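Local coordinates for conjugal transfer protein TRWB (Escherichia coli, PDB 1E9R) that acts as the coupling protein of bacterial conjugation, assembling into a hexamer that resembles ring helicases and probably uses its P-loop domain to help pump DNA toward the recipient cell, at residues 45-50 with 407-412; 53-58 with 299-304; 340-345 with 354-359; 19-24 with 389-394. One frame throughout, in Å; residues are numbered along the deposited sequence.

Contact 1: residues 45-50 with 407-412; sequences VPMPRD and VGFAGN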
loop_
_atom_site.group_PDB
_atom_site.type_symbol
_atom_site.label_atom_id
_atom_site.label_comp_id
_atom_site.label_asym_id
_atom_site.label_seq_id
_atom_site.Cartn_x
_atom_site.Cartn_y
_atom_site.Cartn_z
ATOM N N VAL B 45 -14.012 35.937 -19.591
ATOM C CA VAL B 45 -14.057 35.218 -20.859
ATOM C C VAL B 45 -15.405 34.546 -21.028
ATOM O O VAL B 45 -15.844 33.807 -20.151
ATOM C CB VAL B 45 -12.967 34.134 -20.950
ATOM C CG1 VAL B 45 -12.954 33.550 -22.351
ATOM C CG2 VAL B 45 -11.606 34.710 -20.591
ATOM N N PRO B 46 -16.088 34.806 -22.156
ATOM C CA PRO B 46 -17.397 34.187 -22.385
ATOM C C PRO B 46 -17.268 32.674 -22.496
ATOM O O PRO B 46 -16.408 32.146 -23.204
ATOM C CB PRO B 46 -17.879 34.846 -23.678
ATOM C CG PRO B 46 -16.624 35.164 -24.386
ATOM C CD PRO B 46 -15.725 35.683 -23.281
ATOM N N MET B 47 -18.137 31.981 -21.776
ATOM C CA MET B 47 -18.120 30.540 -21.754
ATOM C C MET B 47 -18.896 29.931 -22.914
ATOM O O MET B 47 -20.050 30.274 -23.153
ATOM C CB MET B 47 -18.679 30.067 -20.412
ATOM C CG MET B 47 -18.913 28.577 -20.307
ATOM S SD MET B 47 -19.086 28.076 -18.588
ATOM C CE MET B 47 -18.434 26.401 -18.688
ATOM N N PRO B 48 -18.252 29.032 -23.673
ATOM C CA PRO B 48 -18.928 28.391 -24.797
ATOM C C PRO B 48 -20.203 27.776 -24.262
ATOM O O PRO B 48 -20.180 27.037 -23.281
ATOM C CB PRO B 48 -17.932 27.335 -25.237
ATOM C CG PRO B 48 -16.629 27.996 -24.963
ATOM C CD PRO B 48 -16.836 28.636 -23.616
ATOM N N ARG B 49 -21.317 28.101 -24.897
ATOM C CA ARG B 49 -22.614 27.586 -24.482
ATOM C C ARG B 49 -22.636 26.071 -24.326
ATOM O O ARG B 49 -23.217 25.554 -23.378
ATOM C CB ARG B 49 -23.681 28.001 -25.496
ATOM C CG ARG B 49 -24.272 29.374 -25.277
ATOM C CD ARG B 49 -25.498 29.251 -24.423
ATOM N NE ARG B 49 -26.329 30.434 -24.543
ATOM C CZ ARG B 49 -27.586 30.493 -24.125
ATOM N NH1 ARG B 49 -28.137 29.421 -23.568
ATOM N NH2 ARG B 49 -28.283 31.619 -24.259
ATOM N N ASP B 50 -22.009 25.369 -25.264
ATOM C CA ASP B 50 -21.978 23.911 -25.247
ATOM C C ASP B 50 -21.122 23.362 -24.107
ATOM O O ASP B 50 -21.161 22.167 -23.806
ATOM C CB ASP B 50 -21.461 23.376 -26.594
ATOM C CG ASP B 50 -20.015 23.797 -26.887
ATOM O OD1 ASP B 50 -19.099 23.420 -26.120
ATOM O OD2 ASP B 50 -19.784 24.508 -27.893
ATOM N N VAL B 407 -7.656 29.812 -17.890
ATOM C CA VAL B 407 -8.942 29.283 -18.314
ATOM C C VAL B 407 -8.793 28.272 -19.444
ATOM O O VAL B 407 -8.270 28.604 -20.514
ATOM C CB VAL B 407 -9.879 30.425 -18.777
ATOM C CG1 VAL B 407 -11.250 29.870 -19.151
ATOM C CG2 VAL B 407 -10.001 31.463 -17.669
ATOM N N GLY B 408 -9.255 27.045 -19.198
ATOM C CA GLY B 408 -9.182 25.989 -20.195
ATOM C C GLY B 408 -10.529 25.326 -20.411
ATOM O O GLY B 408 -10.872 24.364 -19.736
ATOM N N PHE B 409 -11.297 25.845 -21.359
ATOM C CA PHE B 409 -12.612 25.298 -21.663
ATOM C C PHE B 409 -12.495 23.933 -22.310
ATOM O O PHE B 409 -11.458 23.597 -22.875
ATOM C CB PHE B 409 -13.376 26.250 -22.580
ATOM C CG PHE B 409 -13.778 27.536 -21.915
ATOM C CD1 PHE B 409 -14.633 27.527 -20.812
ATOM C CD2 PHE B 409 -13.311 28.757 -22.382
ATOM C CE1 PHE B 409 -15.020 28.728 -20.184
ATOM C CE2 PHE B 409 -13.690 29.964 -21.762
ATOM C CZ PHE B 409 -14.544 29.947 -20.664
ATOM N N ALA B 410 -13.570 23.155 -22.224
ATOM C CA ALA B 410 -13.612 21.807 -22.781
ATOM C C ALA B 410 -13.389 21.820 -24.283
ATOM O O ALA B 410 -13.569 22.852 -24.937
ATOM C CB ALA B 410 -14.952 21.161 -22.463
ATOM N N GLY B 411 -12.996 20.671 -24.825
ATOM C CA GLY B 411 -12.771 20.576 -26.252
ATOM C C GLY B 411 -11.453 21.158 -26.740
ATOM O O GLY B 411 -10.496 21.318 -25.976
ATOM N N ASN B 412 -11.417 21.487 -28.025
ATOM C CA ASN B 412 -10.220 22.014 -28.657
ATOM C C ASN B 412 -10.132 23.532 -28.574
ATOM O O ASN B 412 -10.250 24.233 -29.575
ATOM C CB ASN B 412 -10.191 21.538 -30.107
ATOM C CG ASN B 412 -8.893 21.846 -30.787
ATOM O OD1 ASN B 412 -7.826 21.713 -30.194
ATOM N ND2 ASN B 412 -8.967 22.245 -32.051
#
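P48 lays its ring methylene CD squarely over the face of the F409 phenyl, 3.5 Å from the ring centroid and only 6° off the ring normal, a CH-pi contact. The opposite face is covered by a residue of F409's own segment, V407, whose CG1 sits above the rim. The phenyl is thus sandwiched, and V45 CG1 abuts its edge, in the ring plane, at CE2 of F409, 3.7 Å away. M47 comes in obliquely: its CG, anti to the backbone N (chi1 172°), runs past F409 CE1 at 3.9 Å. F409 is the first residue after strand 404-408 of the large mixed sheet of the P-loop NTPase fold, and the segment it meets includes strand 45-46, half of a small two-stranded hairpin with strand 41-42. V42 of that partner strand also touches the phenyl, while L29, K30 and T33 of helix 26-33 back V45. Proline suits position 48 because its ring holds CD in place over the centre of the phenyl, and phenylalanine suits 409 because one flat group can take different neighbours on two faces and a rim. No hydrogen bond crosses between the segments; the P46 carbonyl, which lies obliquely near the ring, bonds instead to T33 OG1.

Contact 2: residues 53-58 with 299-304; sequences PRHLLV and DALTKG
H55, with a positive phi of 67°, takes the chain from a short 3-10 turn into strand 56-59 and brings its CA within 7.3 Å of that of L301, near the C-terminal end of helix 297-303. Its imidazole is gripped by edge and face together. In the ring plane, NE2 donates to L301 O at 2.8 Å, a weak bond because the N-H is bent to 129°. Over one face lies CD2 of the same leucine, 3.6 Å from the ring centroid and 16° off the normal; P53 O sits above the other face, toward the rim. The other ring nitrogen, ND1, is hydrogen-bonded to the backbone N of V311 in strand 309-315. H55 therefore stitches together a helix end and the central sheet of a P-loop NTPase fold, in which strand 56-59 runs into what is consistent with a Walker A loop. Histidine fits here because its two nitrogens point to different neighbours while one of its faces accepts a methyl group. A water joins the set: it lies 3.1 Å from H55 NE2, donates to A300 O at 2.7 Å and accepts weakly from G304 N. Glycine is apt at 304, since a CB there would collide with A300 O. Away from the histidine, R54 NH1 forms a salt bridge to D402 of a neighbouring subunit.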
loop_
_atom_site.group_PDB
_atom_site.type_symbol
_atom_site.label_atom_id
_atom_site.label_comp_id
_atom_site.label_asym_id
_atom_site.label_seq_id
_atom_site.Cartn_x
_atom_site.Cartn_y
_atom_site.Cartn_z
ATOM N N PRO B 53 -23.191 22.798 -19.807
ATOM C CA PRO B 53 -23.671 21.560 -19.194
ATOM C C PRO B 53 -22.622 20.452 -19.062
ATOM O O PRO B 53 -22.951 19.328 -18.675
ATOM C CB PRO B 53 -24.843 21.176 -20.088
ATOM C CG PRO B 53 -24.383 21.628 -21.421
ATOM C CD PRO B 53 -23.772 22.975 -21.149
ATOM N N ARG B 54 -21.366 20.770 -19.383
ATOM C CA ARG B 54 -20.272 19.806 -19.251
ATOM C C ARG B 54 -19.438 20.156 -18.008
ATOM O O ARG B 54 -18.396 19.566 -17.739
ATOM C CB ARG B 54 -19.417 19.756 -20.528
ATOM C CG ARG B 54 -20.096 18.967 -21.660
ATOM C CD ARG B 54 -19.186 18.727 -22.890
ATOM N NE ARG B 54 -18.792 19.959 -23.591
ATOM C CZ ARG B 54 -18.018 20.000 -24.680
ATOM N NH1 ARG B 54 -17.545 18.876 -25.206
ATOM N NH2 ARG B 54 -17.715 21.166 -25.250
ATOM N N HIS B 55 -19.928 21.143 -17.264
ATOM C CA HIS B 55 -19.355 21.565 -15.991
ATOM C C HIS B 55 -17.983 22.214 -15.947
ATOM O O HIS B 55 -17.173 22.070 -16.861
ATOM C CB HIS B 55 -19.421 20.374 -15.032
ATOM C CG HIS B 55 -20.682 19.582 -15.178
ATOM N ND1 HIS B 55 -21.931 20.148 -15.042
ATOM C CD2 HIS B 55 -20.890 18.301 -15.568
ATOM C CE1 HIS B 55 -22.854 19.252 -15.349
ATOM N NE2 HIS B 55 -22.249 18.124 -15.672
ATOM N N LEU B 56 -17.747 22.924 -14.845
ATOM C CA LEU B 56 -16.520 23.665 -14.618
ATOM C C LEU B 56 -15.931 23.436 -13.235
ATOM O O LEU B 56 -16.615 23.595 -12.214
ATOM C CB LEU B 56 -16.793 25.160 -14.777
ATOM C CG LEU B 56 -15.591 26.091 -14.606
ATOM C CD1 LEU B 56 -14.682 25.954 -15.818
ATOM C CD2 LEU B 56 -16.053 27.535 -14.471
ATOM N N LEU B 57 -14.648 23.090 -13.208
ATOM C CA LEU B 57 -13.936 22.862 -11.960
ATOM C C LEU B 57 -12.973 24.025 -11.738
ATOM O O LEU B 57 -12.108 24.273 -12.559
ATOM C CB LEU B 57 -13.176 21.535 -12.032
ATOM C CG LEU B 57 -12.474 21.085 -10.751
ATOM C CD1 LEU B 57 -13.479 20.982 -9.614
ATOM C CD2 LEU B 57 -11.823 19.743 -10.978
ATOM N N VAL B 58 -13.141 24.757 -10.640
ATOM C CA VAL B 58 -12.272 25.895 -10.332
ATOM C C VAL B 58 -11.280 25.496 -9.251
ATOM O O VAL B 58 -11.608 25.478 -8.070
ATOM C CB VAL B 58 -13.087 27.104 -9.840
ATOM C CG1 VAL B 58 -12.172 28.269 -9.585
ATOM C CG2 VAL B 58 -14.130 27.468 -10.867
ATOM N N ASP B 299 -23.465 10.885 -10.828
ATOM C CA ASP B 299 -24.466 10.658 -11.857
ATOM C C ASP B 299 -25.031 11.979 -12.377
ATOM O O ASP B 299 -25.346 12.111 -13.557
ATOM C CB ASP B 299 -25.598 9.792 -11.313
ATOM C CG ASP B 299 -25.121 8.429 -10.881
ATOM O OD1 ASP B 299 -24.455 7.751 -11.693
ATOM O OD2 ASP B 299 -25.420 8.040 -9.728
ATOM N N ALA B 300 -25.148 12.961 -11.494
ATOM C CA ALA B 300 -25.683 14.247 -11.892
ATOM C C ALA B 300 -24.748 14.939 -12.862
ATOM O O ALA B 300 -25.207 15.627 -13.766
ATOM C CB ALA B 300 -25.921 15.126 -10.664
ATOM N N LEU B 301 -23.441 14.764 -12.680
ATOM C CA LEU B 301 -22.449 15.394 -13.556
ATOM C C LEU B 301 -22.379 14.711 -14.907
ATOM O O LEU B 301 -21.993 15.310 -15.903
ATOM C CB LEU B 301 -21.071 15.330 -12.917
ATOM C CG LEU B 301 -20.901 16.215 -11.690
ATOM C CD1 LEU B 301 -19.602 15.892 -10.967
ATOM C CD2 LEU B 301 -20.929 17.662 -12.138
ATOM N N THR B 302 -22.791 13.455 -14.920
ATOM C CA THR B 302 -22.747 12.623 -16.098
ATOM C C THR B 302 -24.056 12.448 -16.851
ATOM O O THR B 302 -24.058 12.331 -18.075
ATOM C CB THR B 302 -22.221 11.251 -15.676
ATOM O OG1 THR B 302 -20.807 11.346 -15.475
ATOM C CG2 THR B 302 -22.568 10.182 -16.703
ATOM N N LYS B 303 -25.168 12.442 -16.130
ATOM C CA LYS B 303 -26.456 12.204 -16.749
ATOM C C LYS B 303 -27.440 13.349 -16.639
ATOM O O LYS B 303 -28.635 13.162 -16.897
ATOM C CB LYS B 303 -27.071 10.958 -16.117
ATOM C CG LYS B 303 -26.076 9.843 -15.899
ATOM C CD LYS B 303 -26.695 8.676 -15.166
ATOM C CE LYS B 303 -25.696 7.534 -15.036
ATOM N NZ LYS B 303 -26.311 6.337 -14.371
ATOM N N GLY B 304 -26.953 14.534 -16.280
ATOM C CA GLY B 304 -27.857 15.659 -16.114
ATOM C C GLY B 304 -27.980 16.676 -17.229
ATOM O O GLY B 304 -28.581 17.734 -17.021
HETATM O O HOH W 1 -24.834 16.573 -16.297
#

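Contact 3: residues 340-345 with 354-359; sequences LVVLGG and EDMSLS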
loop_
_atom_site.group_PDB
_atom_site.type_symbol
_atom_site.label_atom_id
_atom_site.label_comp_id
_atom_site.label_asym_id
_atom_site.label_seq_id
_atom_site.Cartn_x
_atom_site.Cartn_y
_atom_site.Cartn_z
ATOM N N LEU B 340 -11.855 23.508 -17.071
ATOM C CA LEU B 340 -11.028 23.734 -15.889
ATOM C C LEU B 340 -10.463 25.150 -15.753
ATOM O O LEU B 340 -10.183 25.822 -16.746
ATOM C CB LEU B 340 -9.861 22.739 -15.907
ATOM C CG LEU B 340 -8.647 22.983 -15.001
ATOM C CD1 LEU B 340 -8.997 22.670 -13.561
ATOM C CD2 LEU B 340 -7.489 22.113 -15.457
ATOM N N VAL B 341 -10.308 25.595 -14.510
ATOM C CA VAL B 341 -9.709 26.888 -14.222
ATOM C C VAL B 341 -8.670 26.629 -13.138
ATOM O O VAL B 341 -8.968 26.012 -12.112
ATOM C CB VAL B 341 -10.724 27.924 -13.692
ATOM C CG1 VAL B 341 -10.005 29.237 -13.415
ATOM C CG2 VAL B 341 -11.831 28.153 -14.711
ATOM N N VAL B 342 -7.445 27.082 -13.383
ATOM C CA VAL B 342 -6.348 26.911 -12.446
ATOM C C VAL B 342 -5.955 28.270 -11.877
ATOM O O VAL B 342 -5.479 29.125 -12.612
ATOM C CB VAL B 342 -5.122 26.281 -13.148
ATOM C CG1 VAL B 342 -3.932 26.259 -12.211
ATOM C CG2 VAL B 342 -5.457 24.871 -13.615
ATOM N N LEU B 343 -6.173 28.472 -10.578
ATOM C CA LEU B 343 -5.822 29.733 -9.916
ATOM C C LEU B 343 -4.483 29.576 -9.216
ATOM O O LEU B 343 -4.026 30.467 -8.488
ATOM C CB LEU B 343 -6.888 30.120 -8.896
ATOM C CG LEU B 343 -8.126 30.814 -9.454
ATOM C CD1 LEU B 343 -8.665 30.040 -10.625
ATOM C CD2 LEU B 343 -9.180 30.920 -8.377
ATOM N N GLY B 344 -3.863 28.419 -9.431
ATOM C CA GLY B 344 -2.564 28.145 -8.845
ATOM C C GLY B 344 -2.494 27.777 -7.372
ATOM O O GLY B 344 -3.144 28.398 -6.518
ATOM N N GLY B 345 -1.684 26.754 -7.089
ATOM C CA GLY B 345 -1.487 26.299 -5.719
ATOM C C GLY B 345 -0.522 27.191 -4.931
ATOM O O GLY B 345 -0.124 28.278 -5.384
ATOM N N GLU B 354 2.621 20.766 -9.711
ATOM C CA GLU B 354 3.031 19.867 -10.779
ATOM C C GLU B 354 1.776 19.277 -11.435
ATOM O O GLU B 354 1.702 19.115 -12.639
ATOM C CB GLU B 354 3.897 18.753 -10.209
ATOM C CG GLU B 354 3.984 17.539 -11.116
ATOM C CD GLU B 354 4.677 17.825 -12.429
ATOM O OE1 GLU B 354 5.383 18.855 -12.538
ATOM O OE2 GLU B 354 4.518 17.000 -13.353
ATOM N N ASP B 355 0.794 18.958 -10.610
ATOM C CA ASP B 355 -0.486 18.402 -11.047
ATOM C C ASP B 355 -1.176 19.412 -11.978
ATOM O O ASP B 355 -1.624 19.069 -13.076
ATOM C CB ASP B 355 -1.339 18.129 -9.781
ATOM C CG ASP B 355 -2.689 17.467 -10.069
ATOM O OD1 ASP B 355 -2.986 17.097 -11.228
ATOM O OD2 ASP B 355 -3.463 17.316 -9.099
ATOM N N MET B 356 -1.251 20.660 -11.524
ATOM C CA MET B 356 -1.877 21.722 -12.297
ATOM C C MET B 356 -1.099 21.980 -13.592
ATOM O O MET B 356 -1.693 22.171 -14.655
ATOM C CB MET B 356 -1.983 22.991 -11.439
ATOM C CG MET B 356 -3.044 22.885 -10.339
ATOM S SD MET B 356 -4.754 22.478 -10.994
ATOM C CE MET B 356 -4.742 20.600 -11.200
ATOM N N SER B 357 0.225 21.971 -13.502
ATOM C CA SER B 357 1.070 22.169 -14.674
ATOM C C SER B 357 0.781 21.078 -15.704
ATOM O O SER B 357 0.545 21.361 -16.882
ATOM C CB SER B 357 2.543 22.110 -14.272
ATOM O OG SER B 357 3.379 22.026 -15.415
ATOM N N LEU B 358 0.805 19.828 -15.246
ATOM C CA LEU B 358 0.542 18.680 -16.106
ATOM C C LEU B 358 -0.854 18.782 -16.716
ATOM O O LEU B 358 -1.026 18.524 -17.902
ATOM C CB LEU B 358 0.643 17.383 -15.298
ATOM C CG LEU B 358 1.026 16.046 -15.953
ATOM C CD1 LEU B 358 0.138 14.948 -15.401
ATOM C CD2 LEU B 358 0.903 16.106 -17.450
ATOM N N SER B 359 -1.846 19.153 -15.905
ATOM C CA SER B 359 -3.226 19.288 -16.380
ATOM C C SER B 359 -3.313 20.283 -17.535
ATOM O O SER B 359 -4.038 20.049 -18.509
ATOM C CB SER B 359 -4.152 19.757 -15.251
ATOM O OG SER B 359 -4.267 18.789 -14.218
#
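V342 and M356 form the tight half of this contact, where strand 339-342 faces helix 350-360, the next element in the chain. Both valine methyls bear on the methionine: CG2 presses on the sulfur SD of M356 at 3.6 Å, while CG1 lies against its CB at 3.9 Å and its CG at 4.0 Å. M356 leaves the helix with CG anti to its carbonyl carbon (chi1 -72°), then bends at each of the next two torsions, and this fold of the chain is what turns the sulfur back across the valine. Methionine suits the place because a flexible, polarisable chain can shape itself to its surroundings, which also include N59 of the neighbouring strand and I397 of helix 394-398.

The other half is looser. One turn further along the helix, S359 meets L340 through a single approach, CB to CD2 at 4.1 Å, and both residues also pack on a neighbouring subunit, on P350 and T348 respectively. Serine is small enough to fit beside the leucine, and its hydroxyl takes no part in the approach. OG donates back to D355 O at 2.9 Å, 41° out of the carbonyl plane and on the face opposite the backbone donor S359 N, so the hydroxyl of this buried residue is satisfied within its own helix.

With no hydrogen bond between the segments, the contact rests on apolar packing, while the serine's polar group is satisfied inside the helix and strand 339-342 spends backbone bonds on neighbouring strands.

Contact 4: residues 19-24 with 389-394; sequences RGTRIV and ERVVMP
The three-stranded antiparallel sheet of strands 16-18, 362-368 and 384-390 meets the large mixed sheet of the P-loop domain here, and both segments that pass the junction leave the small sheet at this point. T21, just before the weakly bonded strand 23-24 at the edge of the large sheet, and I23 within it close on V391, the first residue after strand 384-390. V391 has helical backbone angles, which break the strand and swing its side chain toward the other segment. Its two methyls then divide the work. CG2 nestles against T21, 3.4 Å from the carbonyl O, 3.6 Å from CB and 3.7 Å from the threonine methyl CG2. CG1 serves I23, with CB at 3.6 Å and the CG2 branch at 3.8 Å, the two side chains lying alongside each other and pointing opposite ways. I415 of strand 415-419 touches all three residues.

Threonine suits position 21 because it is amphipathic: OG1 lies beside its own backbone N (chi1 -68°) and bonds to L360 O, which leaves the methyl for V391. A beta-branched valine offers two methyls at a fixed spread, one for each neighbour. G20, with a phi of 104°, has backbone angles at which a side chain would jam against the carbonyl O of R19. R19 pairs through NH1 with E364 of its own chain and through NE with E396 of a neighbouring subunit. Past V391 the chain enters helix 394-398 with M393 at the N-cap position, where the backbone N of M393 is bonded to OE2 of E396 in its own chain.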
loop_
_atom_site.group_PDB
_atom_site.type_symbol
_atom_site.label_atom_id
_atom_site.label_comp_id
_atom_site.label_asym_id
_atom_site.label_seq_id
_atom_site.Cartn_x
_atom_site.Cartn_y
_atom_site.Cartn_z
ATOM N N ARG B 19 1.999 20.504 -31.898
ATOM C CA ARG B 19 0.871 19.816 -31.272
ATOM C C ARG B 19 0.798 20.067 -29.773
ATOM O O ARG B 19 1.743 20.577 -29.171
ATOM C CB ARG B 19 0.974 18.304 -31.535
ATOM C CG ARG B 19 2.366 17.859 -31.960
ATOM C CD ARG B 19 2.986 16.785 -31.082
ATOM N NE ARG B 19 2.374 15.471 -31.242
ATOM C CZ ARG B 19 3.030 14.311 -31.156
ATOM N NH1 ARG B 19 4.338 14.277 -30.922
ATOM N NH2 ARG B 19 2.365 13.172 -31.284
ATOM N N GLY B 20 -0.328 19.702 -29.171
ATOM C CA GLY B 20 -0.482 19.889 -27.740
ATOM C C GLY B 20 -1.373 21.051 -27.330
ATOM O O GLY B 20 -2.330 21.409 -28.031
ATOM N N THR B 21 -1.051 21.640 -26.184
ATOM C CA THR B 21 -1.810 22.757 -25.641
ATOM C C THR B 21 -1.406 24.097 -26.240
ATOM O O THR B 21 -0.225 24.442 -26.294
ATOM C CB THR B 21 -1.646 22.843 -24.100
ATOM O OG1 THR B 21 -2.291 21.719 -23.493
ATOM C CG2 THR B 21 -2.259 24.131 -23.556
ATOM N N ARG B 22 -2.401 24.854 -26.686
ATOM C CA ARG B 22 -2.148 26.161 -27.262
ATOM C C ARG B 22 -2.483 27.199 -26.215
ATOM O O ARG B 22 -3.507 27.101 -25.554
ATOM C CB ARG B 22 -3.034 26.381 -28.485
ATOM C CG ARG B 22 -2.755 25.447 -29.650
ATOM C CD ARG B 22 -3.841 25.567 -30.698
ATOM N NE ARG B 22 -5.144 25.120 -30.202
ATOM C CZ ARG B 22 -6.305 25.401 -30.791
ATOM N NH1 ARG B 22 -6.333 26.135 -31.896
ATOM N NH2 ARG B 22 -7.440 24.937 -30.287
ATOM N N ILE B 23 -1.610 28.177 -26.026
ATOM C CA ILE B 23 -1.918 29.228 -25.073
ATOM C C ILE B 23 -2.078 30.482 -25.909
ATOM O O ILE B 23 -1.289 30.761 -26.806
ATOM C CB ILE B 23 -0.827 29.402 -23.990
ATOM C CG1 ILE B 23 -1.273 30.485 -22.998
ATOM C CG2 ILE B 23 0.514 29.700 -24.626
ATOM C CD1 ILE B 23 -0.382 30.636 -21.771
ATOM N N VAL B 24 -3.135 31.220 -25.613
ATOM C CA VAL B 24 -3.488 32.414 -26.351
ATOM C C VAL B 24 -3.652 33.553 -25.349
ATOM O O VAL B 24 -3.616 33.323 -24.138
ATOM C CB VAL B 24 -4.797 32.101 -27.143
ATOM C CG1 VAL B 24 -5.953 32.948 -26.683
ATOM C CG2 VAL B 24 -4.549 32.237 -28.596
ATOM N N GLU B 389 7.545 20.670 -24.121
ATOM C CA GLU B 389 7.624 21.404 -22.862
ATOM C C GLU B 389 6.261 21.787 -22.307
ATOM O O GLU B 389 5.268 21.807 -23.031
ATOM C CB GLU B 389 8.470 22.674 -23.045
ATOM C CG GLU B 389 8.285 23.363 -24.389
ATOM C CD GLU B 389 9.060 24.667 -24.500
ATOM O OE1 GLU B 389 10.244 24.704 -24.082
ATOM O OE2 GLU B 389 8.480 25.652 -25.019
ATOM N N ARG B 390 6.234 22.089 -21.009
ATOM C CA ARG B 390 5.010 22.497 -20.331
ATOM C C ARG B 390 4.658 23.897 -20.779
ATOM O O ARG B 390 5.502 24.788 -20.775
ATOM C CB ARG B 390 5.187 22.524 -18.804
ATOM C CG ARG B 390 5.325 21.174 -18.130
ATOM C CD ARG B 390 4.077 20.313 -18.301
ATOM N NE ARG B 390 4.318 18.952 -17.832
ATOM C CZ ARG B 390 4.468 18.611 -16.552
ATOM N NH1 ARG B 390 4.394 19.524 -15.584
ATOM N NH2 ARG B 390 4.727 17.349 -16.239
ATOM N N VAL B 391 3.413 24.097 -21.172
ATOM C CA VAL B 391 2.982 25.418 -21.572
ATOM C C VAL B 391 3.136 26.313 -20.333
ATOM O O VAL B 391 3.582 27.461 -20.421
ATOM C CB VAL B 391 1.517 25.369 -22.051
ATOM C CG1 VAL B 391 0.970 26.772 -22.278
ATOM C CG2 VAL B 391 1.440 24.553 -23.339
ATOM N N VAL B 392 2.787 25.758 -19.174
ATOM C CA VAL B 392 2.888 26.467 -17.898
ATOM C C VAL B 392 3.705 25.611 -16.942
ATOM O O VAL B 392 3.328 24.474 -16.666
ATOM C CB VAL B 392 1.502 26.687 -17.257
ATOM C CG1 VAL B 392 1.655 27.475 -15.965
ATOM C CG2 VAL B 392 0.577 27.401 -18.230
ATOM N N MET B 393 4.815 26.152 -16.450
ATOM C CA MET B 393 5.692 25.439 -15.522
ATOM C C MET B 393 5.106 25.387 -14.123
ATOM O O MET B 393 4.370 26.281 -13.717
ATOM C CB MET B 393 7.051 26.130 -15.431
ATOM C CG MET B 393 8.119 25.596 -16.351
ATOM S SD MET B 393 9.616 26.594 -16.208
ATOM C CE MET B 393 10.452 25.851 -14.790
ATOM N N PRO B 394 5.417 24.329 -13.360
ATOM C CA PRO B 394 4.879 24.251 -12.003
ATOM C C PRO B 394 5.274 25.509 -11.224
ATOM O O PRO B 394 4.479 26.043 -10.451
ATOM C CB PRO B 394 5.537 22.993 -11.455
ATOM C CG PRO B 394 5.608 22.117 -12.676
ATOM C CD PRO B 394 6.109 23.080 -13.725
#

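From the N terminus, segment 19-24 opens contact 4, and 45-50 opens contact 1 before 53-58 opens contact 2. Contact 2 closes first, at 299-304; contact 3 then opens and closes within a short span, 340-345 to 354-359. Contact 4 closes at 389-394 and contact 1 last, at 407-412, so contacts 1 and 4 cross while 2 and 3, in series, nest inside both. All four reach the large mixed sheet, where strands 404-408, 339-342 and 56-59 lie side by side and link contacts 1, 3 and 2 through backbone bonds. S357 bridges contacts 3 and 4, bonding R390 and V392 and tying helix 350-360 to the end of the small antiparallel sheet.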